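Local atomic coordinates of RNA-dependent RNA polymerase (Farallon virus, PDB entry 6DX5), a protein that carries an N-terminal viral OTU cysteine protease domain with deubiquitinase activity, the part present here, and as a whole protein probably copies viral RNA. Residues D111-L114 with E115-K119; Q66-S69 with E70-G73; L45-T49 with E50-D54. All coordinates share one frame; numbering follows the deposited sequence.

Interaction 1: D111-L114 with E115-K119; sequences DLYL and EDATK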
loop_
_atom_site.group_PDB
_atom_site.type_symbol
_atom_site.label_atom_id
_atom_site.label_comp_id
_atom_site.label_asym_id
_atom_site.label_seq_id
_atom_site.Cartn_x
_atom_site.Cartn_y
_atom_site.Cartn_z
ATOM N N ASP A 111 -6.272 -10.442 -17.997
ATOM C CA ASP A 111 -7.049 -9.784 -19.054
ATOM C C ASP A 111 -7.824 -8.563 -18.528
ATOM O O ASP A 111 -7.921 -7.545 -19.227
ATOM C CB ASP A 111 -8.002 -10.768 -19.741
ATOM C CG ASP A 111 -7.264 -11.932 -20.453
ATOM O OD1 ASP A 111 -7.838 -13.046 -20.475
ATOM O OD2 ASP A 111 -6.127 -11.757 -20.972
ATOM N N LEU A 112 -8.385 -8.644 -17.307
ATOM C CA LEU A 112 -9.023 -7.469 -16.733
ATOM C C LEU A 112 -8.007 -6.343 -16.523
ATOM O O LEU A 112 -8.285 -5.179 -16.837
ATOM C CB LEU A 112 -9.717 -7.820 -15.422
ATOM C CG LEU A 112 -10.915 -8.795 -15.533
ATOM C CD1 LEU A 112 -11.382 -9.241 -14.152
ATOM C CD2 LEU A 112 -12.067 -8.214 -16.320
ATOM N N TYR A 113 -6.824 -6.671 -15.994
ATOM C CA TYR A 113 -5.794 -5.656 -15.804
ATOM C C TYR A 113 -5.466 -4.975 -17.124
ATOM O O TYR A 113 -5.455 -3.745 -17.209
ATOM C CB TYR A 113 -4.524 -6.264 -15.180
ATOM C CG TYR A 113 -3.331 -5.315 -15.239
ATOM C CD1 TYR A 113 -3.262 -4.201 -14.404
ATOM C CD2 TYR A 113 -2.304 -5.510 -16.148
ATOM C CE1 TYR A 113 -2.212 -3.309 -14.484
ATOM C CE2 TYR A 113 -1.238 -4.619 -16.232
ATOM C CZ TYR A 113 -1.203 -3.542 -15.378
ATOM O OH TYR A 113 -0.161 -2.658 -15.451
ATOM N N LEU A 114 -5.178 -5.764 -18.166
ATOM C CA LEU A 114 -4.828 -5.198 -19.463
ATOM C C LEU A 114 -5.959 -4.338 -20.028
ATOM O O LEU A 114 -5.699 -3.314 -20.669
ATOM C CB LEU A 114 -4.479 -6.322 -20.451
ATOM C CG LEU A 114 -3.235 -7.072 -20.016
ATOM C CD1 LEU A 114 -2.969 -8.222 -20.913
ATOM C CD2 LEU A 114 -2.080 -6.044 -20.013
ATOM N N GLU A 115 -7.221 -4.736 -19.823
ATOM C CA GLU A 115 -8.330 -3.912 -20.316
ATOM C C GLU A 115 -8.301 -2.505 -19.718
ATOM O O GLU A 115 -8.554 -1.521 -20.429
ATOM C CB GLU A 115 -9.683 -4.571 -20.030
ATOM C CG GLU A 115 -10.047 -5.661 -21.042
ATOM C CD GLU A 115 -11.361 -6.390 -20.729
ATOM O OE1 GLU A 115 -12.276 -5.779 -20.127
ATOM O OE2 GLU A 115 -11.464 -7.582 -21.094
ATOM N N ASP A 116 -7.998 -2.384 -18.418
ATOM C CA ASP A 116 -7.856 -1.054 -17.834
ATOM C C ASP A 116 -6.556 -0.413 -18.272
ATOM O O ASP A 116 -6.538 0.754 -18.700
ATOM C CB ASP A 116 -7.903 -1.100 -16.306
ATOM C CG ASP A 116 -9.311 -1.334 -15.753
ATOM O OD1 ASP A 116 -10.323 -1.278 -16.511
ATOM O OD2 ASP A 116 -9.386 -1.588 -14.528
ATOM N N ALA A 117 -5.452 -1.157 -18.165
ATOM C CA ALA A 117 -4.136 -0.537 -18.281
ATOM C C ALA A 117 -3.852 -0.055 -19.694
ATOM O O ALA A 117 -3.137 0.937 -19.872
ATOM C CB ALA A 117 -3.050 -1.509 -17.827
ATOM N N THR A 118 -4.407 -0.700 -20.709
ATOM C CA THR A 118 -4.067 -0.305 -22.064
ATOM C C THR A 118 -4.844 0.921 -22.518
ATOM O O THR A 118 -4.464 1.532 -23.517
ATOM C CB THR A 118 -4.269 -1.476 -23.046
ATOM O OG1 THR A 118 -5.636 -1.911 -23.025
ATOM C CG2 THR A 118 -3.382 -2.656 -22.690
ATOM N N LYS A 119 -5.895 1.311 -21.810
ATOM C CA LYS A 119 -6.597 2.554 -22.136
ATOM C C LYS A 119 -5.635 3.738 -22.103
ATOM O O LYS A 119 -4.712 3.781 -21.289
ATOM C CB LYS A 119 -7.721 2.813 -21.129
ATOM C CG LYS A 119 -8.777 1.742 -21.026
ATOM C CD LYS A 119 -10.015 2.181 -21.716
ATOM C CE LYS A 119 -11.245 1.525 -21.086
ATOM N NZ LYS A 119 -11.113 0.060 -21.004
#

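Interaction 2: Q66-S69 with E70-G73; sequences QHWS and ECHG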
loop_
_atom_site.group_PDB
_atom_site.type_symbol
_atom_site.label_atom_id
_atom_site.label_comp_id
_atom_site.label_asym_id
_atom_site.label_seq_id
_atom_site.Cartn_x
_atom_site.Cartn_y
_atom_site.Cartn_z
ATOM N N GLN A 66 3.729 -11.590 -19.363
ATOM C CA GLN A 66 4.624 -12.726 -19.264
ATOM C C GLN A 66 4.847 -13.194 -17.823
ATOM O O GLN A 66 5.195 -14.355 -17.616
ATOM C CB GLN A 66 5.935 -12.314 -19.935
ATOM C CG GLN A 66 6.822 -13.384 -20.344
ATOM C CD GLN A 66 6.098 -14.462 -21.118
ATOM O OE1 GLN A 66 6.456 -15.629 -20.987
ATOM N NE2 GLN A 66 5.110 -14.085 -21.956
ATOM N N HIS A 67 4.651 -12.322 -16.830
ATOM C CA HIS A 67 5.010 -12.597 -15.442
ATOM C C HIS A 67 3.882 -12.243 -14.508
ATOM O O HIS A 67 4.093 -11.690 -13.427
ATOM C CB HIS A 67 6.274 -11.847 -15.044
ATOM C CG HIS A 67 7.432 -12.146 -15.928
ATOM N ND1 HIS A 67 8.396 -13.075 -15.607
ATOM C CD2 HIS A 67 7.782 -11.644 -17.131
ATOM C CE1 HIS A 67 9.296 -13.126 -16.574
ATOM N NE2 HIS A 67 8.943 -12.273 -17.517
ATOM N N TRP A 68 2.660 -12.558 -14.921
ATOM C CA TRP A 68 1.496 -12.091 -14.187
ATOM C C TRP A 68 1.594 -12.481 -12.721
ATOM O O TRP A 68 1.272 -11.681 -11.840
ATOM C CB TRP A 68 0.217 -12.634 -14.840
ATOM C CG TRP A 68 -1.053 -12.171 -14.144
ATOM C CD1 TRP A 68 -2.082 -12.964 -13.701
ATOM C CD2 TRP A 68 -1.417 -10.814 -13.824
ATOM N NE1 TRP A 68 -3.065 -12.192 -13.128
ATOM C CE2 TRP A 68 -2.682 -10.869 -13.196
ATOM C CE3 TRP A 68 -0.802 -9.562 -14.021
ATOM C CZ2 TRP A 68 -3.361 -9.710 -12.751
ATOM C CZ3 TRP A 68 -1.467 -8.386 -13.564
ATOM C CH2 TRP A 68 -2.731 -8.482 -12.942
ATOM N N SER A 69 2.153 -13.652 -12.432
ATOM C CA SER A 69 2.126 -14.097 -11.047
ATOM C C SER A 69 3.136 -13.359 -10.174
ATOM O O SER A 69 3.083 -13.518 -8.952
ATOM C CB SER A 69 2.344 -15.619 -10.968
ATOM O OG SER A 69 3.682 -15.932 -11.272
ATOM N N GLU A 70 4.037 -12.555 -10.751
ATOM C CA GLU A 70 4.974 -11.745 -9.979
ATOM C C GLU A 70 4.490 -10.309 -9.828
ATOM O O GLU A 70 5.138 -9.517 -9.134
ATOM C CB GLU A 70 6.378 -11.771 -10.624
ATOM C CG GLU A 70 6.928 -13.179 -10.841
ATOM C CD GLU A 70 6.848 -14.022 -9.562
ATOM O OE1 GLU A 70 6.172 -15.102 -9.594
ATOM O OE2 GLU A 70 7.414 -13.584 -8.514
ATOM N N CYS A 71 3.352 -9.970 -10.436
ATOM C CA CYS A 71 2.788 -8.622 -10.360
ATOM C C CYS A 71 1.901 -8.543 -9.128
ATOM O O CYS A 71 0.669 -8.442 -9.218
ATOM C CB CYS A 71 2.013 -8.290 -11.626
ATOM S SG CYS A 71 3.122 -8.364 -13.014
ATOM N N HIS A 72 2.563 -8.568 -7.956
ATOM C CA HIS A 72 1.838 -8.787 -6.711
ATOM C C HIS A 72 0.823 -7.690 -6.449
ATOM O O HIS A 72 -0.308 -7.984 -6.057
ATOM C CB HIS A 72 2.818 -8.925 -5.561
ATOM C CG HIS A 72 3.686 -10.119 -5.714
ATOM N ND1 HIS A 72 3.243 -11.394 -5.423
ATOM C CD2 HIS A 72 4.936 -10.252 -6.209
ATOM C CE1 HIS A 72 4.204 -12.261 -5.688
ATOM N NE2 HIS A 72 5.245 -11.593 -6.162
ATOM N N GLY A 73 1.197 -6.424 -6.665
ATOM C CA GLY A 73 0.249 -5.344 -6.428
ATOM C C GLY A 73 -0.976 -5.468 -7.323
ATOM O O GLY A 73 -2.110 -5.502 -6.848
#

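Interaction 3: L45-T49 with E50-D54; sequences LFFDT and EEMWD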
loop_
_atom_site.group_PDB
_atom_site.type_symbol
_atom_site.label_atom_id
_atom_site.label_comp_id
_atom_site.label_asym_id
_atom_site.label_seq_id
_atom_site.Cartn_x
_atom_site.Cartn_y
_atom_site.Cartn_z
ATOM N N LEU A 45 14.135 9.665 -15.960
ATOM C CA LEU A 45 15.354 9.200 -15.292
ATOM C C LEU A 45 16.041 8.118 -16.097
ATOM O O LEU A 45 17.270 8.094 -16.192
ATOM C CB LEU A 45 15.050 8.639 -13.907
ATOM C CG LEU A 45 14.456 9.672 -12.964
ATOM C CD1 LEU A 45 14.077 9.059 -11.613
ATOM C CD2 LEU A 45 15.492 10.782 -12.812
ATOM N N PHE A 46 15.259 7.205 -16.676
ATOM C CA PHE A 46 15.845 6.009 -17.225
ATOM C C PHE A 46 16.349 6.246 -18.646
ATOM O O PHE A 46 17.418 5.740 -19.010
ATOM C CB PHE A 46 14.807 4.875 -17.204
ATOM C CG PHE A 46 15.413 3.481 -17.457
ATOM C CD1 PHE A 46 16.236 2.881 -16.504
ATOM C CD2 PHE A 46 15.160 2.807 -18.636
ATOM C CE1 PHE A 46 16.815 1.624 -16.736
ATOM C CE2 PHE A 46 15.703 1.529 -18.865
ATOM C CZ PHE A 46 16.542 0.934 -17.917
ATOM N N PHE A 47 15.568 6.958 -19.480
ATOM C CA PHE A 47 15.918 7.214 -20.886
ATOM C C PHE A 47 16.254 8.686 -21.166
ATOM O O PHE A 47 16.379 9.066 -22.340
ATOM C CB PHE A 47 14.763 6.818 -21.828
ATOM C CG PHE A 47 14.412 5.335 -21.839
ATOM C CD1 PHE A 47 15.340 4.374 -22.247
ATOM C CD2 PHE A 47 13.138 4.908 -21.480
ATOM C CE1 PHE A 47 15.013 2.998 -22.274
ATOM C CE2 PHE A 47 12.807 3.543 -21.509
ATOM C CZ PHE A 47 13.751 2.588 -21.918
ATOM N N ASP A 48 16.310 9.535 -20.141
ATOM C CA ASP A 48 16.632 10.958 -20.285
ATOM C C ASP A 48 15.620 11.716 -21.118
ATOM O O ASP A 48 15.928 12.805 -21.634
ATOM C CB ASP A 48 18.029 11.150 -20.862
ATOM C CG ASP A 48 19.062 10.399 -20.057
ATOM O OD1 ASP A 48 19.088 10.536 -18.792
ATOM O OD2 ASP A 48 19.802 9.609 -20.689
ATOM N N THR A 49 14.408 11.180 -21.267
ATOM C CA THR A 49 13.356 11.988 -21.868
ATOM C C THR A 49 11.999 11.474 -21.422
ATOM O O THR A 49 11.759 10.266 -21.424
ATOM C CB THR A 49 13.439 11.989 -23.403
ATOM O OG1 THR A 49 12.315 12.720 -23.895
ATOM C CG2 THR A 49 13.411 10.543 -24.001
ATOM N N GLU A 50 11.095 12.390 -21.089
ATOM C CA GLU A 50 9.757 11.948 -20.735
ATOM C C GLU A 50 8.952 11.513 -21.965
ATOM O O GLU A 50 7.880 10.885 -21.828
ATOM C CB GLU A 50 9.095 13.061 -19.870
ATOM C CG GLU A 50 8.453 14.173 -20.520
ATOM C CD GLU A 50 7.785 15.219 -19.523
ATOM O OE1 GLU A 50 8.449 16.193 -19.006
ATOM O OE2 GLU A 50 6.554 15.103 -19.337
ATOM N N GLU A 51 9.478 11.720 -23.172
ATOM C CA GLU A 51 8.726 11.265 -24.336
ATOM C C GLU A 51 8.857 9.756 -24.601
ATOM O O GLU A 51 8.065 9.212 -25.365
ATOM C CB GLU A 51 9.112 12.103 -25.556
ATOM C CG GLU A 51 8.730 13.664 -25.356
ATOM C CD GLU A 51 7.259 13.986 -24.767
ATOM O OE1 GLU A 51 7.110 14.761 -23.757
ATOM O OE2 GLU A 51 6.239 13.491 -25.335
ATOM N N MET A 52 9.742 9.044 -23.915
ATOM C CA MET A 52 9.712 7.595 -23.946
ATOM C C MET A 52 8.795 7.002 -22.895
ATOM O O MET A 52 8.922 5.811 -22.561
ATOM C CB MET A 52 11.131 7.058 -23.862
ATOM C CG MET A 52 11.811 7.095 -25.281
ATOM S SD MET A 52 13.435 6.324 -25.138
ATOM C CE MET A 52 12.918 4.573 -25.135
ATOM N N TRP A 53 7.842 7.789 -22.377
ATOM C CA TRP A 53 6.908 7.222 -21.405
ATOM C C TRP A 53 6.144 6.021 -21.981
ATOM O O TRP A 53 5.701 5.144 -21.227
ATOM C CB TRP A 53 5.886 8.287 -20.935
ATOM C CG TRP A 53 4.946 8.742 -22.006
ATOM C CD1 TRP A 53 5.104 9.871 -22.804
ATOM C CD2 TRP A 53 3.714 8.120 -22.438
ATOM N NE1 TRP A 53 4.062 9.961 -23.688
ATOM C CE2 TRP A 53 3.204 8.902 -23.498
ATOM C CE3 TRP A 53 2.996 6.990 -22.030
ATOM C CZ2 TRP A 53 2.009 8.588 -24.166
ATOM C CZ3 TRP A 53 1.815 6.656 -22.730
ATOM C CH2 TRP A 53 1.339 7.457 -23.766
ATOM N N ASP A 54 5.899 6.016 -23.289
ATOM C CA ASP A 54 5.090 4.982 -23.923
ATOM C C ASP A 54 5.853 3.670 -24.009
ATOM O O ASP A 54 5.251 2.590 -23.868
ATOM C CB ASP A 54 4.619 5.417 -25.330
ATOM C CG ASP A 54 5.778 5.988 -26.226
ATOM O OD1 ASP A 54 6.922 6.198 -25.735
ATOM O OD2 ASP A 54 5.538 6.242 -27.440
#

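Interaction 1: D111-L114 with E115-K119
The Tyr-113 ring carries Ala-117 CB on one face, 3.7 Å above its plane and displaced toward the rim on the phenol side, where CZ is the nearest ring atom. This is an i/i+4 CH-pi contact along the last turns of helix 103-117 in the OTU domain, with CB 21° off the ring normal. Tyr-113 CG lies anti to the backbone N (chi1 168°), which swings the ring along the helix toward Ala-117. The far end of the ring is tied down by a hydrogen bond from its OH group to Glu-128, and the side chain also touches Leu-61 and Ala-64 of helix 53-66.

The i/i+4 backbone bonds continue: Glu-115 N to Asp-111 O, Asp-116 N to Leu-112 O, and Ala-117 N to Tyr-113 O at 2.8 Å. Asp-116 OD2 is hydrogen-bonded to Tyr-78 OH of helix 72-86.

At the C-terminal end Leu-114 O is gripped twice by one residue, from opposite faces of its carbonyl plane: by Thr-118 N at 2.9 Å and by Thr-118 OG1 at 2.7 Å. With chi1 at 60°, the hydroxyl is folded back to donate to the last turn. Lys-119 then curls its chain back, and its NZ reaches Glu-115 O at 3.1 Å from above the carbonyl plane.

Interaction 2: Q66-S69 with E70-G73
Cys-71, whose CB packs against Trp-68, is the centre of an inverse gamma turn and at the same time the N-cap of helix 72-86. The kink is closed by a weak bond from His-72 N to Glu-70 O, so the chain turns sharply just before it becomes helical.

Ahead of it, the connection from helix 53-66 is a short 3-10 segment with two i/i+3 bonds: Glu-70 N to His-67 O at 2.8 Å and Cys-71 N to Trp-68 O at 3.0 Å. Cys-71 CB lies 3.9 Å from Trp-68 CE3, approaching the indole obliquely. The sulfur makes a Cys sulfur-aromatic contact, with SG 5.4 Å from the centroid of the six-membered ring and 62° off its normal. Trp-68 NE1 is hydrogen-bonded to Asn-79 OD1 of helix 72-86, which limits rotation of the indole.

On the outer side Ser-69 OG and Glu-70 OE1 are 3.1 Å apart, the glutamate bending at chi2 (-51°) toward the hydroxyl. Here Tyr-80 of the second subunit meets the His-72 ring edge-to-face.

The chemistry of the joint is divided: Cys-71 is buried against Tyr-63 and Ala-64 of helix 53-66 and Met-131 of helix 126-136, and Trp-68 packs on Ala-74, Lys-75 and Tyr-78 of helix 72-86, while Glu-70 and His-72 face Tyr-80 of the second subunit, the carboxylate through no more than a weak hydrogen bond from OE2 to the tyrosine OH.

Interaction 3: L45-T49 with E50-D54
Between Thr-49 and Met-52 the chain makes a single 3-10 turn, closed by a weak bond from Met-52 N to Thr-49 O at 3.4 Å, after Asp-48 has left helix 37-47 with positive phi (63°). The Thr-49 hydroxyl strengthens the turn: OG1 accepts from Glu-51 N at 3.1 Å, a nearly straight bond two residues on, which makes an ST turn. Its first torsion, 176°, turns OG1 away from the residue's own N and forward over the following amides. The methyl, CG2, instead rests 4.0 Å from Met-52 CG, the two side chains crossing at about a right angle.

The turn links helix 37-47 to helix 53-66 of the OTU domain, and a Met-aromatic contact spans it. Met-52 comes across the Phe-47 ring and sets CE over its centre, 3.5 Å from the centroid and almost on the normal. SD sits farther toward the attachment side, 3.6 Å from Phe-47 CG and oblique to the plane. The bend at chi3 (78°) folds the methyl back over the ring. The opposite face is taken by Phe-46, whose CD2 also lies over the centre, 3.5 Å above the plane, so that the Phe-47 ring is clamped between a thioether methyl and the rim of a second aromatic ring.

The carboxylates of the turn have partners outside it. Glu-50 OE2 and Glu-51 OE1 both make salt bridges to Arg-40 NH1, and Glu-50 OE2 also accepts from Lys-32 N.

Overall arrangement
The three contacts come in the chain order 3, 2, 1. Interaction 3 leads into helix 53-66, and interaction 2 joins that helix to helix 72-86. Interactions 1 and 2 touch: Tyr-113 CB packs on Trp-68 CH2 at 3.6 Å, their centres about 14 Å apart. Interaction 3 stands aside, its nearest atoms about 7 Å from interaction 1 and about 15 Å from interaction 2. A bound dithiothreitol, probably from crystallisation, lies about 5 Å from the Tyr-113 side chain, probably the one in the pocket of Tyr-78, Tyr-122, Trp-123 and Asp-127. A second dithiothreitol site includes Phe-166, which meets Phe-46 of 45-49 edge-to-face.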